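Local coordinates for malonyl CoA-acyl carrier protein transacylase (Synechocystis sp. PCC 6803 substr. Kazusa, PDB 4RR5) that catalyses transfer of the malonyl group from malonyl-CoA to holo-acyl carrier protein, a step in fatty acid biosynthesis, at residues G86-E91 with K111-V116; V6-G11 with V65-L70; Q201-C206 with K233-M238; G90-L95 with G99-A104; E35-W40 with T105-V110. All blocks are in the same frame, centred on the assembly; numbering follows the deposited sequence.

The five contacts lie in one acyl transferase domain and gather round two consecutive helices, 90-97 and 103-119. Along the chain contact 2 closes first; contacts 1 and 4 share Gly-90 and Glu-91 at the start of helix 90-97, and contact 3 follows last, its nearest atoms about 9 Å from contact 2. Contact 5 packs helix 25-38 onto the first half of helix 103-119. The centres of contacts 1, 2 and 4 are about 10 to 11 Å apart. At the turn carrying Ser-88, His-87 N bonds Phe-7 O, Leu-89 touches helix 56-76 and Arg-113 arrives from helix 103-119. Contact 3 adds Gln-237, which bonds Arg-113 and the backbone carbonyl of Ser-88.

Contact 1 (G86-E91 with K111-V116); sequences GHSLGE and KQRSEV. With ACT (acetate ion), chain B.
Arg-113 reaches out of helix 103-119 to Ser-88, the probable nucleophile, and has more of its surface buried here than any other residue. Its CG stands anti to the backbone N (chi1 -178°) and the chain stays extended to NE, which carries the guanidinium across to the turn at 87-90. NH2 donates to Ser-88 OG over 3.1 Å in a nearly straight bond (174°), with the hydroxyl oxygen lying in the guanidinium plane, at its edge. NH1 donates to acetate O at 3.1 Å, and Ser-88 OG donates to that same oxygen at 2.8 Å; the acetate, probably from the crystallisation liquor, is held by both residues, and a carboxylate beside this guanidinium is consistent with a site that receives malonyl groups. Leu-89 lies alongside, its backbone N 3.7 Å from Arg-113 NH1, without a hydrogen bond. Ser-88 has a positive phi (58°) in a type II' turn from His-87 to Gly-90, the strained strand-turn-helix geometry expected of a GxSxG nucleophile elbow. OG also bonds to His-188, the other probable active-site residue; Gln-237 OE1 is the stronger partner of Arg-113 NH2, and Gln-60 OE1 takes NH1. The turn joins strand 83-86, at one border of the parallel sheet, to helix 90-97, while Leu-89 rests on helix 56-76 and Arg-113 packs against Phe-199 of helix 193-204.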
# COMPACT_ATOMS: atom_id res chain seq x y z
N GLY A 86 -1.93 5.32 -2.34
CA GLY A 86 -1.02 4.26 -1.97
C GLY A 86 -1.78 3.02 -1.58
O GLY A 86 -2.86 3.10 -1.02
N HIS A 87 -1.22 1.86 -1.87
CA HIS A 87 -1.93 0.62 -1.63
C HIS A 87 -1.65 0.07 -0.24
O HIS A 87 -0.55 -0.43 0.04
CB HIS A 87 -1.57 -0.42 -2.70
CG HIS A 87 -2.53 -1.57 -2.77
ND1 HIS A 87 -2.63 -2.52 -1.77
CD2 HIS A 87 -3.45 -1.90 -3.70
CE1 HIS A 87 -3.56 -3.40 -2.10
NE2 HIS A 87 -4.08 -3.05 -3.27
N SER A 88 -2.66 0.17 0.62
CA SER A 88 -2.58 -0.23 2.03
C SER A 88 -1.47 0.55 2.73
O SER A 88 -1.63 1.74 3.03
CB SER A 88 -2.37 -1.73 2.17
OG SER A 88 -2.86 -2.19 3.42
N LEU A 89 -0.34 -0.12 2.99
CA LEU A 89 0.86 0.54 3.53
C LEU A 89 1.22 1.77 2.68
O LEU A 89 1.58 2.83 3.22
CB LEU A 89 2.03 -0.46 3.60
CG LEU A 89 3.46 -0.03 3.99
CD1 LEU A 89 4.19 0.68 2.82
CD2 LEU A 89 3.50 0.81 5.28
N GLY A 90 1.11 1.64 1.36
CA GLY A 90 1.36 2.74 0.45
C GLY A 90 0.71 4.06 0.83
O GLY A 90 1.27 5.13 0.59
N GLU A 91 -0.49 3.98 1.42
CA GLU A 91 -1.25 5.17 1.81
C GLU A 91 -0.43 6.05 2.74
O GLU A 91 -0.47 7.28 2.63
CB GLU A 91 -2.58 4.77 2.48
CG GLU A 91 -3.55 5.94 2.79
CD GLU A 91 -5.01 5.52 2.62
OE1 GLU A 91 -5.80 5.71 3.57
OE2 GLU A 91 -5.36 4.98 1.54
N LYS A 111 5.51 1.63 11.90
CA LYS A 111 6.15 0.67 12.79
C LYS A 111 5.12 0.02 13.70
O LYS A 111 5.11 -1.20 13.87
CB LYS A 111 7.22 1.36 13.61
CG LYS A 111 7.99 0.51 14.59
CD LYS A 111 9.04 1.41 15.25
CE LYS A 111 9.98 0.65 16.16
NZ LYS A 111 9.26 0.21 17.37
N GLN A 112 4.25 0.84 14.28
CA GLN A 112 3.23 0.32 15.17
C GLN A 112 2.21 -0.48 14.38
O GLN A 112 1.85 -1.59 14.78
CB GLN A 112 2.55 1.44 15.95
CG GLN A 112 1.46 0.94 16.90
CD GLN A 112 0.91 2.04 17.78
OE1 GLN A 112 1.52 3.11 17.90
NE2 GLN A 112 -0.24 1.79 18.42
N ARG A 113 1.78 0.07 13.25
CA ARG A 113 0.78 -0.57 12.41
C ARG A 113 1.21 -1.99 12.05
O ARG A 113 0.40 -2.93 12.15
CB ARG A 113 0.57 0.23 11.13
CG ARG A 113 -0.49 -0.34 10.22
CD ARG A 113 -0.24 0.11 8.80
NE ARG A 113 -1.43 0.05 7.96
CZ ARG A 113 -1.53 -0.67 6.85
NH1 ARG A 113 -0.50 -1.40 6.44
NH2 ARG A 113 -2.65 -0.66 6.14
N SER A 114 2.47 -2.12 11.65
CA SER A 114 3.01 -3.39 11.17
C SER A 114 3.24 -4.37 12.32
O SER A 114 3.21 -5.59 12.12
CB SER A 114 4.32 -3.18 10.39
OG SER A 114 5.35 -2.64 11.22
N GLU A 115 3.45 -3.85 13.53
CA GLU A 115 3.56 -4.73 14.69
C GLU A 115 2.22 -5.35 15.05
O GLU A 115 2.12 -6.56 15.26
CB GLU A 115 4.12 -3.98 15.89
CG GLU A 115 5.63 -3.93 15.87
CD GLU A 115 6.18 -2.90 16.81
OE1 GLU A 115 5.44 -2.51 17.75
OE2 GLU A 115 7.33 -2.48 16.60
N VAL A 116 1.20 -4.50 15.12
CA VAL A 116 -0.18 -4.90 15.32
C VAL A 116 -0.57 -6.03 14.37
O VAL A 116 -1.03 -7.08 14.82
CB VAL A 116 -1.14 -3.70 15.09
CG1 VAL A 116 -2.57 -4.17 14.89
CG2 VAL A 116 -1.04 -2.68 16.23
C ACT B . -1.00 -4.96 4.47
O ACT B . -0.75 -3.72 4.41
OXT ACT B . -0.09 -5.70 4.94
CH3 ACT B . -2.30 -5.56 4.01

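Contact 2 (V6-G11 with V65-L70); sequences VFPGQG and VIEAIL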
# COMPACT_ATOMS: atom_id res chain seq x y z
N VAL A 6 1.65 6.91 -7.19
CA VAL A 6 1.01 5.85 -6.41
C VAL A 6 2.06 4.96 -5.75
O VAL A 6 3.08 4.63 -6.36
CB VAL A 6 0.05 5.00 -7.28
CG1 VAL A 6 -1.04 5.88 -7.84
CG2 VAL A 6 0.79 4.30 -8.41
N PHE A 7 1.79 4.58 -4.50
CA PHE A 7 2.78 3.88 -3.68
C PHE A 7 2.42 2.41 -3.40
O PHE A 7 1.37 2.11 -2.84
CB PHE A 7 3.00 4.66 -2.39
CG PHE A 7 3.58 6.05 -2.62
CD1 PHE A 7 2.76 7.12 -2.97
CD2 PHE A 7 4.95 6.26 -2.53
CE1 PHE A 7 3.29 8.40 -3.22
CE2 PHE A 7 5.50 7.54 -2.77
CZ PHE A 7 4.67 8.61 -3.12
N PRO A 8 3.30 1.48 -3.80
CA PRO A 8 2.99 0.07 -3.62
C PRO A 8 3.09 -0.40 -2.17
O PRO A 8 3.83 0.16 -1.36
CB PRO A 8 4.02 -0.63 -4.50
CG PRO A 8 5.19 0.30 -4.49
CD PRO A 8 4.59 1.68 -4.50
N GLY A 9 2.35 -1.44 -1.82
CA GLY A 9 2.40 -1.95 -0.47
C GLY A 9 3.01 -3.34 -0.41
O GLY A 9 3.86 -3.69 -1.23
N GLN A 10 2.56 -4.10 0.59
CA GLN A 10 3.04 -5.44 0.88
C GLN A 10 2.99 -6.32 -0.35
O GLN A 10 2.00 -6.28 -1.09
CB GLN A 10 2.21 -6.06 2.00
CG GLN A 10 2.63 -7.45 2.42
CD GLN A 10 3.74 -7.42 3.44
OE1 GLN A 10 3.67 -6.66 4.41
NE2 GLN A 10 4.77 -8.24 3.24
N GLY A 11 4.03 -7.11 -0.58
CA GLY A 11 4.12 -7.92 -1.77
C GLY A 11 4.97 -7.32 -2.88
O GLY A 11 5.37 -8.03 -3.78
N VAL A 65 9.97 3.70 4.15
CA VAL A 65 11.18 4.51 4.18
C VAL A 65 11.71 4.72 2.76
O VAL A 65 12.11 5.83 2.38
CB VAL A 65 12.27 3.86 5.08
CG1 VAL A 65 13.64 4.51 4.85
CG2 VAL A 65 11.86 3.92 6.55
N ILE A 66 11.70 3.65 1.97
CA ILE A 66 12.19 3.71 0.60
C ILE A 66 11.30 4.59 -0.28
O ILE A 66 11.79 5.42 -1.05
CB ILE A 66 12.31 2.29 -0.01
CG1 ILE A 66 13.50 1.57 0.63
CG2 ILE A 66 12.45 2.37 -1.53
CD1 ILE A 66 13.51 0.09 0.38
N GLU A 67 9.99 4.40 -0.15
CA GLU A 67 9.02 5.20 -0.88
C GLU A 67 9.11 6.69 -0.52
O GLU A 67 9.09 7.54 -1.42
CB GLU A 67 7.62 4.65 -0.64
CG GLU A 67 7.34 3.39 -1.48
CD GLU A 67 6.11 2.60 -1.06
OE1 GLU A 67 5.35 3.06 -0.18
OE2 GLU A 67 5.89 1.52 -1.64
N ALA A 68 9.23 7.02 0.76
CA ALA A 68 9.47 8.41 1.17
C ALA A 68 10.78 8.94 0.58
O ALA A 68 10.85 10.09 0.17
CB ALA A 68 9.47 8.54 2.67
N ILE A 69 11.81 8.11 0.52
CA ILE A 69 13.07 8.52 -0.09
C ILE A 69 12.88 8.79 -1.58
O ILE A 69 13.30 9.83 -2.09
CB ILE A 69 14.19 7.47 0.13
CG1 ILE A 69 14.76 7.62 1.54
CG2 ILE A 69 15.30 7.60 -0.92
CD1 ILE A 69 15.54 6.45 2.00
N LEU A 70 12.22 7.88 -2.28
CA LEU A 70 11.92 8.09 -3.70
C LEU A 70 11.10 9.36 -3.96
O LEU A 70 11.38 10.10 -4.91
CB LEU A 70 11.19 6.87 -4.26
CG LEU A 70 12.14 5.71 -4.52
CD1 LEU A 70 11.34 4.44 -4.81
CD2 LEU A 70 13.11 6.06 -5.66
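Strand 3-7 ends against the side of helix 56-76, where the backbones come closest at Phe-7 and Glu-67, with CA atoms 7.0 Å apart. Glu-67 does nearly all the reaching: its CG is anti to the carbonyl carbon (chi1 -78°) and the chain runs extended beyond it, an arrangement that lays the carboxylate beside the backbone of Pro-8. There Glu-67 OE2 lies 2.5 Å from Pro-8 O. The same oxygen sits against the proline ring, 3.1 Å from Pro-8 CD. This strand end and the helix belong to the core of an acyl transferase domain, in which the parallel sheet carries helices over its faces and the strand beside this one, 83-86, leads into the nucleophile elbow. The aliphatic part of Glu-67 serves the aromatic side: its CB is 3.6 Å from Phe-7 CD2, and its CG meets the ring at the edge, in its plane. Phe-7 CB in turn approaches Glu-67 OE1 to 3.6 Å. Ring and carboxylate planes are turned 59° apart, and the two side chains run past each other in opposite directions. Buried OE1 also has a hydrogen bond to Ser-93 OG on helix 90-97, whose Ser-93 and Ala-94 touch the Phe-7 ring as well.

Contact 3 (Q201-C206 with K233-M238); sequences QTLTAC and KLIQQM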
# COMPACT_ATOMS: atom_id res chain seq x y z
N GLN A 201 -6.56 4.43 18.60
CA GLN A 201 -6.32 5.31 19.73
C GLN A 201 -5.04 6.12 19.48
O GLN A 201 -5.04 7.34 19.58
CB GLN A 201 -6.22 4.51 21.05
CG GLN A 201 -7.57 4.37 21.79
CD GLN A 201 -7.64 3.17 22.76
OE1 GLN A 201 -6.61 2.65 23.20
NE2 GLN A 201 -8.86 2.74 23.07
N THR A 202 -3.96 5.43 19.11
CA THR A 202 -2.71 6.10 18.72
C THR A 202 -2.89 7.09 17.55
O THR A 202 -2.36 8.22 17.59
CB THR A 202 -1.64 5.05 18.32
OG1 THR A 202 -1.12 4.42 19.50
CG2 THR A 202 -0.50 5.70 17.53
N LEU A 203 -3.62 6.67 16.53
CA LEU A 203 -3.79 7.50 15.33
C LEU A 203 -4.55 8.79 15.59
O LEU A 203 -4.14 9.85 15.11
CB LEU A 203 -4.48 6.71 14.22
CG LEU A 203 -3.61 6.24 13.06
CD1 LEU A 203 -4.42 5.50 11.99
CD2 LEU A 203 -2.86 7.40 12.44
N THR A 204 -5.65 8.72 16.33
CA THR A 204 -6.47 9.91 16.60
C THR A 204 -5.72 11.01 17.37
O THR A 204 -6.05 12.19 17.21
CB THR A 204 -7.78 9.57 17.36
OG1 THR A 204 -7.61 8.36 18.11
CG2 THR A 204 -8.95 9.39 16.41
N ALA A 205 -4.72 10.64 18.17
CA ALA A 205 -3.93 11.61 18.96
C ALA A 205 -2.88 12.31 18.13
O ALA A 205 -2.14 13.16 18.62
CB ALA A 205 -3.26 10.92 20.13
N CYS A 206 -2.81 11.94 16.86
CA CYS A 206 -1.80 12.45 15.97
C CYS A 206 -2.43 13.56 15.15
O CYS A 206 -3.47 13.35 14.55
CB CYS A 206 -1.25 11.31 15.10
SG CYS A 206 -0.00 11.81 13.91
N LYS A 233 -10.50 8.30 7.20
CA LYS A 233 -10.36 7.25 6.20
C LYS A 233 -9.21 6.27 6.53
O LYS A 233 -9.30 5.07 6.28
CB LYS A 233 -10.14 7.86 4.82
CG LYS A 233 -11.21 8.83 4.36
CD LYS A 233 -10.93 9.20 2.92
CE LYS A 233 -11.93 10.15 2.33
NZ LYS A 233 -11.87 10.01 0.85
N LEU A 234 -8.12 6.79 7.09
CA LEU A 234 -6.97 5.95 7.40
C LEU A 234 -7.29 5.03 8.59
O LEU A 234 -7.00 3.83 8.56
CB LEU A 234 -5.74 6.81 7.69
CG LEU A 234 -4.46 6.05 8.00
CD1 LEU A 234 -3.97 5.32 6.74
CD2 LEU A 234 -3.38 6.97 8.56
N ILE A 235 -7.90 5.60 9.62
CA ILE A 235 -8.36 4.84 10.78
C ILE A 235 -9.28 3.69 10.36
O ILE A 235 -9.24 2.61 10.95
CB ILE A 235 -9.09 5.75 11.79
CG1 ILE A 235 -8.06 6.56 12.58
CG2 ILE A 235 -10.00 4.94 12.73
CD1 ILE A 235 -8.67 7.57 13.51
N GLN A 236 -10.07 3.92 9.32
CA GLN A 236 -10.97 2.90 8.80
C GLN A 236 -10.27 1.85 7.91
O GLN A 236 -10.84 0.81 7.59
CB GLN A 236 -12.10 3.56 8.03
CG GLN A 236 -13.09 4.27 8.94
CD GLN A 236 -14.01 5.21 8.20
OE1 GLN A 236 -13.97 5.30 6.97
NE2 GLN A 236 -14.84 5.93 8.94
N GLN A 237 -9.02 2.12 7.53
CA GLN A 237 -8.38 1.34 6.48
C GLN A 237 -8.07 -0.09 6.89
O GLN A 237 -8.14 -1.00 6.07
CB GLN A 237 -7.10 2.02 6.04
CG GLN A 237 -6.38 1.31 4.90
CD GLN A 237 -4.91 1.62 4.91
OE1 GLN A 237 -4.26 1.54 5.96
NE2 GLN A 237 -4.38 2.00 3.75
N MET A 238 -7.73 -0.30 8.16
CA MET A 238 -7.19 -1.59 8.52
C MET A 238 -8.24 -2.70 8.51
O MET A 238 -7.91 -3.86 8.25
CB MET A 238 -6.51 -1.52 9.88
CG MET A 238 -5.73 -2.79 10.20
SD MET A 238 -4.99 -2.81 11.82
CE MET A 238 -3.78 -1.49 11.62
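Leu-203 of helix 193-204 packs on Leu-234 and Ile-235 of helix 227-235, a purely apolar helix-to-helix contact of the acyl transferase domain with no hydrogen bond across it. The close-packed part is the buried side. Leu-203 points its CB toward the partner helix, and its CD1 settles between two neighbours: Leu-234 CD2 at 3.9 Å and Ile-235 CG1 at 3.8 Å. Its second methyl, CD2, also rests on Leu-234 CD2, so both branches are used. The leucine pair meets at about a right angle, whereas Leu-203 and Ile-235 run past each other in opposite directions. Leu-234 faces helix 90-97 too, where it touches Tyr-92 and Leu-95, which places this side of the contact in the interior, and Leu-203 also packs on Leu-109 of helix 103-119. Toward solvent the interface thins to a single approach by the exposed Thr-204, whose hydroxyl is turned back to Ala-200 O in its own helix and leaves the methyl for the contact. Ile-235 reaches it because CG1 is anti to the carbonyl carbon (chi1 -77°) and the chain continues extended, placing its terminal CD1 3.4 Å from Thr-204 CG2.

Contact 4 (G90-L95 with G99-A104); sequences GEYSAL and GVFDFA
A Schellman motif closes helix 90-97, and the chain then turns back so that Leu-95 meets Val-100 and Phe-101. Gly-99 leaves the helix with positive phi (85°), a value that favours glycine. One of the bonds back into the last turn runs from Val-100 N to Leu-95 O, 3.1 Å long; the donor is tilted 21° from the carbonyl plane. Alongside this bond the two side chains meet, Leu-95 CD2 lying 3.9 Å from Val-100 CG2, which gives the helix end its hydrophobic partner. Phe-101 supplies the larger lid. Its CG lies between the backbone N and the carbonyl carbon (chi1 43°), and the ring swings back over the last turns of the helix. CZ comes to 3.5 Å from Leu-95 CB, while CE2 is 3.9 Å from Leu-95 CD1. The same CZ is 3.6 Å from the carbonyl oxygen Tyr-92 O, and it touches the Tyr-92 ring more loosely at CD2, 4.3 Å away. Beyond the contact, Phe-101 makes an edge-to-face pair with Phe-208, and Leu-95 packs on Leu-230 and Leu-234 of helix 227-235. Asp-102 takes the N-cap position of the following helix: its side chain caps the backbone N of Thr-105, and OD1 also bonds Thr-105 OG1. The whole is a tight connection between two consecutive helices, with a Schellman motif carrying glycine at C' finishing one and an aspartate N-cap beginning the next.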
# COMPACT_ATOMS: atom_id res chain seq x y z
N GLY A 90 1.11 1.64 1.36
CA GLY A 90 1.36 2.74 0.45
C GLY A 90 0.71 4.06 0.83
O GLY A 90 1.27 5.13 0.59
N GLU A 91 -0.49 3.98 1.42
CA GLU A 91 -1.25 5.17 1.81
C GLU A 91 -0.43 6.05 2.74
O GLU A 91 -0.47 7.28 2.63
CB GLU A 91 -2.58 4.77 2.48
CG GLU A 91 -3.55 5.94 2.79
CD GLU A 91 -5.01 5.52 2.62
OE1 GLU A 91 -5.80 5.71 3.57
OE2 GLU A 91 -5.36 4.98 1.54
N TYR A 92 0.32 5.43 3.65
CA TYR A 92 1.19 6.16 4.57
C TYR A 92 2.25 6.93 3.79
O TYR A 92 2.50 8.11 4.07
CB TYR A 92 1.83 5.21 5.59
CG TYR A 92 0.82 4.71 6.59
CD1 TYR A 92 -0.04 3.64 6.28
CD2 TYR A 92 0.68 5.32 7.84
CE1 TYR A 92 -1.00 3.21 7.18
CE2 TYR A 92 -0.27 4.89 8.74
CZ TYR A 92 -1.11 3.84 8.41
OH TYR A 92 -2.06 3.41 9.31
N SER A 93 2.86 6.28 2.81
CA SER A 93 3.83 6.94 1.96
C SER A 93 3.16 8.08 1.21
O SER A 93 3.74 9.17 1.07
CB SER A 93 4.46 5.94 0.98
OG SER A 93 4.98 4.81 1.65
N ALA A 94 1.95 7.84 0.71
CA ALA A 94 1.21 8.88 0.01
C ALA A 94 0.92 10.07 0.94
O ALA A 94 1.12 11.23 0.57
CB ALA A 94 -0.09 8.31 -0.56
N LEU A 95 0.48 9.77 2.15
CA LEU A 95 0.21 10.80 3.15
C LEU A 95 1.45 11.64 3.49
O LEU A 95 1.36 12.86 3.65
CB LEU A 95 -0.35 10.17 4.41
CG LEU A 95 -1.78 9.60 4.24
CD1 LEU A 95 -2.25 8.89 5.51
CD2 LEU A 95 -2.77 10.72 3.83
N GLY A 99 2.29 15.86 2.78
CA GLY A 99 2.53 16.82 3.84
C GLY A 99 1.65 16.66 5.06
O GLY A 99 1.63 17.51 5.96
N VAL A 100 0.93 15.54 5.10
CA VAL A 100 -0.05 15.30 6.15
C VAL A 100 0.63 15.08 7.49
O VAL A 100 0.15 15.54 8.53
CB VAL A 100 -0.94 14.11 5.77
CG1 VAL A 100 -1.82 13.71 6.92
CG2 VAL A 100 -1.76 14.45 4.53
N PHE A 101 1.75 14.36 7.46
CA PHE A 101 2.65 14.26 8.60
C PHE A 101 4.06 14.19 8.07
O PHE A 101 4.26 13.88 6.89
CB PHE A 101 2.36 13.04 9.48
CG PHE A 101 2.09 11.79 8.71
CD1 PHE A 101 3.09 11.18 7.96
CD2 PHE A 101 0.83 11.19 8.74
CE1 PHE A 101 2.84 10.01 7.25
CE2 PHE A 101 0.57 10.04 8.02
CZ PHE A 101 1.59 9.44 7.28
N ASP A 102 5.03 14.47 8.94
CA ASP A 102 6.43 14.43 8.53
C ASP A 102 6.95 13.00 8.45
O ASP A 102 6.28 12.04 8.87
CB ASP A 102 7.30 15.27 9.48
CG ASP A 102 7.13 14.88 10.95
OD1 ASP A 102 6.82 13.71 11.25
OD2 ASP A 102 7.30 15.76 11.81
N PHE A 103 8.16 12.87 7.91
CA PHE A 103 8.80 11.57 7.75
C PHE A 103 8.76 10.74 9.04
O PHE A 103 8.20 9.64 9.04
CB PHE A 103 10.25 11.75 7.29
CG PHE A 103 10.99 10.47 7.14
CD1 PHE A 103 10.60 9.54 6.18
CD2 PHE A 103 12.04 10.16 7.99
CE1 PHE A 103 11.26 8.33 6.06
CE2 PHE A 103 12.70 8.95 7.88
CZ PHE A 103 12.31 8.03 6.92
N ALA A 104 9.31 11.27 10.13
CA ALA A 104 9.42 10.52 11.39
C ALA A 104 8.08 10.07 11.97
O ALA A 104 7.96 8.93 12.42
CB ALA A 104 10.18 11.34 12.43

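Contact 5 (E35-W40 with T105-V110); sequences EEILGW and TGLQLV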
# COMPACT_ATOMS: atom_id res chain seq x y z
N GLU A 35 16.90 4.50 11.04
CA GLU A 35 17.63 3.57 11.89
C GLU A 35 17.49 3.96 13.38
O GLU A 35 17.28 3.09 14.22
CB GLU A 35 19.11 3.48 11.48
CG GLU A 35 19.87 2.34 12.16
CD GLU A 35 21.29 2.14 11.64
OE1 GLU A 35 21.80 3.00 10.89
OE2 GLU A 35 21.91 1.11 11.98
N GLU A 36 17.57 5.25 13.70
CA GLU A 36 17.38 5.69 15.09
C GLU A 36 15.95 5.45 15.56
O GLU A 36 15.74 5.03 16.68
CB GLU A 36 17.73 7.17 15.27
CG GLU A 36 17.26 8.06 14.13
CD GLU A 36 17.04 9.52 14.52
OE1 GLU A 36 15.85 9.90 14.72
OE2 GLU A 36 18.03 10.28 14.60
N ILE A 37 14.96 5.71 14.70
CA ILE A 37 13.56 5.49 15.04
C ILE A 37 13.19 4.01 15.20
O ILE A 37 12.43 3.63 16.09
CB ILE A 37 12.64 6.11 13.96
CG1 ILE A 37 12.78 7.63 13.95
CG2 ILE A 37 11.18 5.70 14.16
CD1 ILE A 37 12.28 8.26 12.67
N LEU A 38 13.73 3.16 14.33
CA LEU A 38 13.33 1.76 14.30
C LEU A 38 14.20 0.87 15.17
O LEU A 38 13.77 -0.19 15.60
CB LEU A 38 13.38 1.21 12.87
CG LEU A 38 12.37 1.65 11.83
CD1 LEU A 38 12.92 1.27 10.48
CD2 LEU A 38 11.05 0.96 12.06
N GLY A 39 15.44 1.29 15.39
CA GLY A 39 16.40 0.46 16.11
C GLY A 39 17.10 -0.57 15.25
O GLY A 39 17.83 -1.42 15.76
N TRP A 40 16.89 -0.50 13.94
CA TRP A 40 17.59 -1.37 13.00
C TRP A 40 17.67 -0.72 11.64
O TRP A 40 16.85 0.14 11.30
CB TRP A 40 16.92 -2.75 12.91
CG TRP A 40 15.41 -2.75 12.79
CD1 TRP A 40 14.51 -2.82 13.81
CD2 TRP A 40 14.63 -2.70 11.58
NE1 TRP A 40 13.23 -2.81 13.33
CE2 TRP A 40 13.27 -2.73 11.96
CE3 TRP A 40 14.95 -2.61 10.22
CZ2 TRP A 40 12.24 -2.69 11.03
CZ3 TRP A 40 13.92 -2.58 9.30
CH2 TRP A 40 12.58 -2.62 9.71
N THR A 105 7.08 10.96 11.98
CA THR A 105 5.76 10.63 12.52
C THR A 105 5.20 9.45 11.76
O THR A 105 4.62 8.53 12.34
CB THR A 105 4.74 11.81 12.43
OG1 THR A 105 5.24 12.97 13.12
CG2 THR A 105 3.40 11.43 13.03
N GLY A 106 5.38 9.48 10.45
CA GLY A 106 4.88 8.44 9.58
C GLY A 106 5.52 7.10 9.85
O GLY A 106 4.83 6.09 9.89
N LEU A 107 6.84 7.10 10.03
CA LEU A 107 7.57 5.86 10.27
C LEU A 107 7.13 5.25 11.59
O LEU A 107 6.94 4.05 11.69
CB LEU A 107 9.08 6.12 10.27
CG LEU A 107 9.97 4.87 10.40
CD1 LEU A 107 9.47 3.73 9.51
CD2 LEU A 107 11.39 5.22 10.03
N GLN A 108 6.94 6.09 12.61
CA GLN A 108 6.47 5.57 13.89
C GLN A 108 5.07 4.92 13.76
O GLN A 108 4.83 3.84 14.30
CB GLN A 108 6.45 6.67 14.96
CG GLN A 108 6.27 6.13 16.39
CD GLN A 108 7.31 5.06 16.80
OE1 GLN A 108 6.96 4.01 17.35
NE2 GLN A 108 8.59 5.35 16.55
N LEU A 109 4.17 5.56 13.01
CA LEU A 109 2.87 4.97 12.72
C LEU A 109 2.99 3.63 12.00
O LEU A 109 2.36 2.65 12.38
CB LEU A 109 2.02 5.93 11.88
CG LEU A 109 1.59 7.18 12.65
CD1 LEU A 109 0.98 8.19 11.73
CD2 LEU A 109 0.60 6.75 13.73
N VAL A 110 3.82 3.59 10.96
CA VAL A 110 3.99 2.38 10.18
C VAL A 110 4.56 1.27 11.05
O VAL A 110 4.11 0.11 10.99
CB VAL A 110 4.89 2.65 8.99
CG1 VAL A 110 5.40 1.33 8.41
CG2 VAL A 110 4.13 3.47 7.96
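Leu-107 holds its CG anti to the backbone N (chi1 -175°), and Ile-37, across from it, places CG2 in the same relation to its own N while CG1 turns anti to the carbonyl carbon (chi1 -66°); these choices aim both branched ends into the gap between helices 25-38 and 103-119. Ile-37 CG2 then lies 4.0 Å from Leu-107 CG, and Ile-37 CD1 reaches Leu-107 CD2 at 4.1 Å. Leu-38 comes in from the next position and crosses Leu-107 at about a right angle, with its CD2 4.1 Å from Leu-107 CD1. Leu-107 is thereby gripped by two consecutive residues of one helix, through van der Waals contact alone. On the exposed side Gln-108 bends at chi2 (55°), bringing its amide NE2 over the same methyl, Ile-37 CG2, at 3.5 Å, so its polar end borders the apolar patch. Gly-39 follows with positive phi and ends helix 25-38 just beyond the contact. The site lies away from the probable active-site residues Ser-88 and His-188, on the outer part of the domain. Helix 56-76 completes the packing: its Pro-61 touches both Leu-38 and Leu-107, its Val-65 touches Leu-107, and Ile-37 leans as well on Ala-104 near the start of helix 103-119.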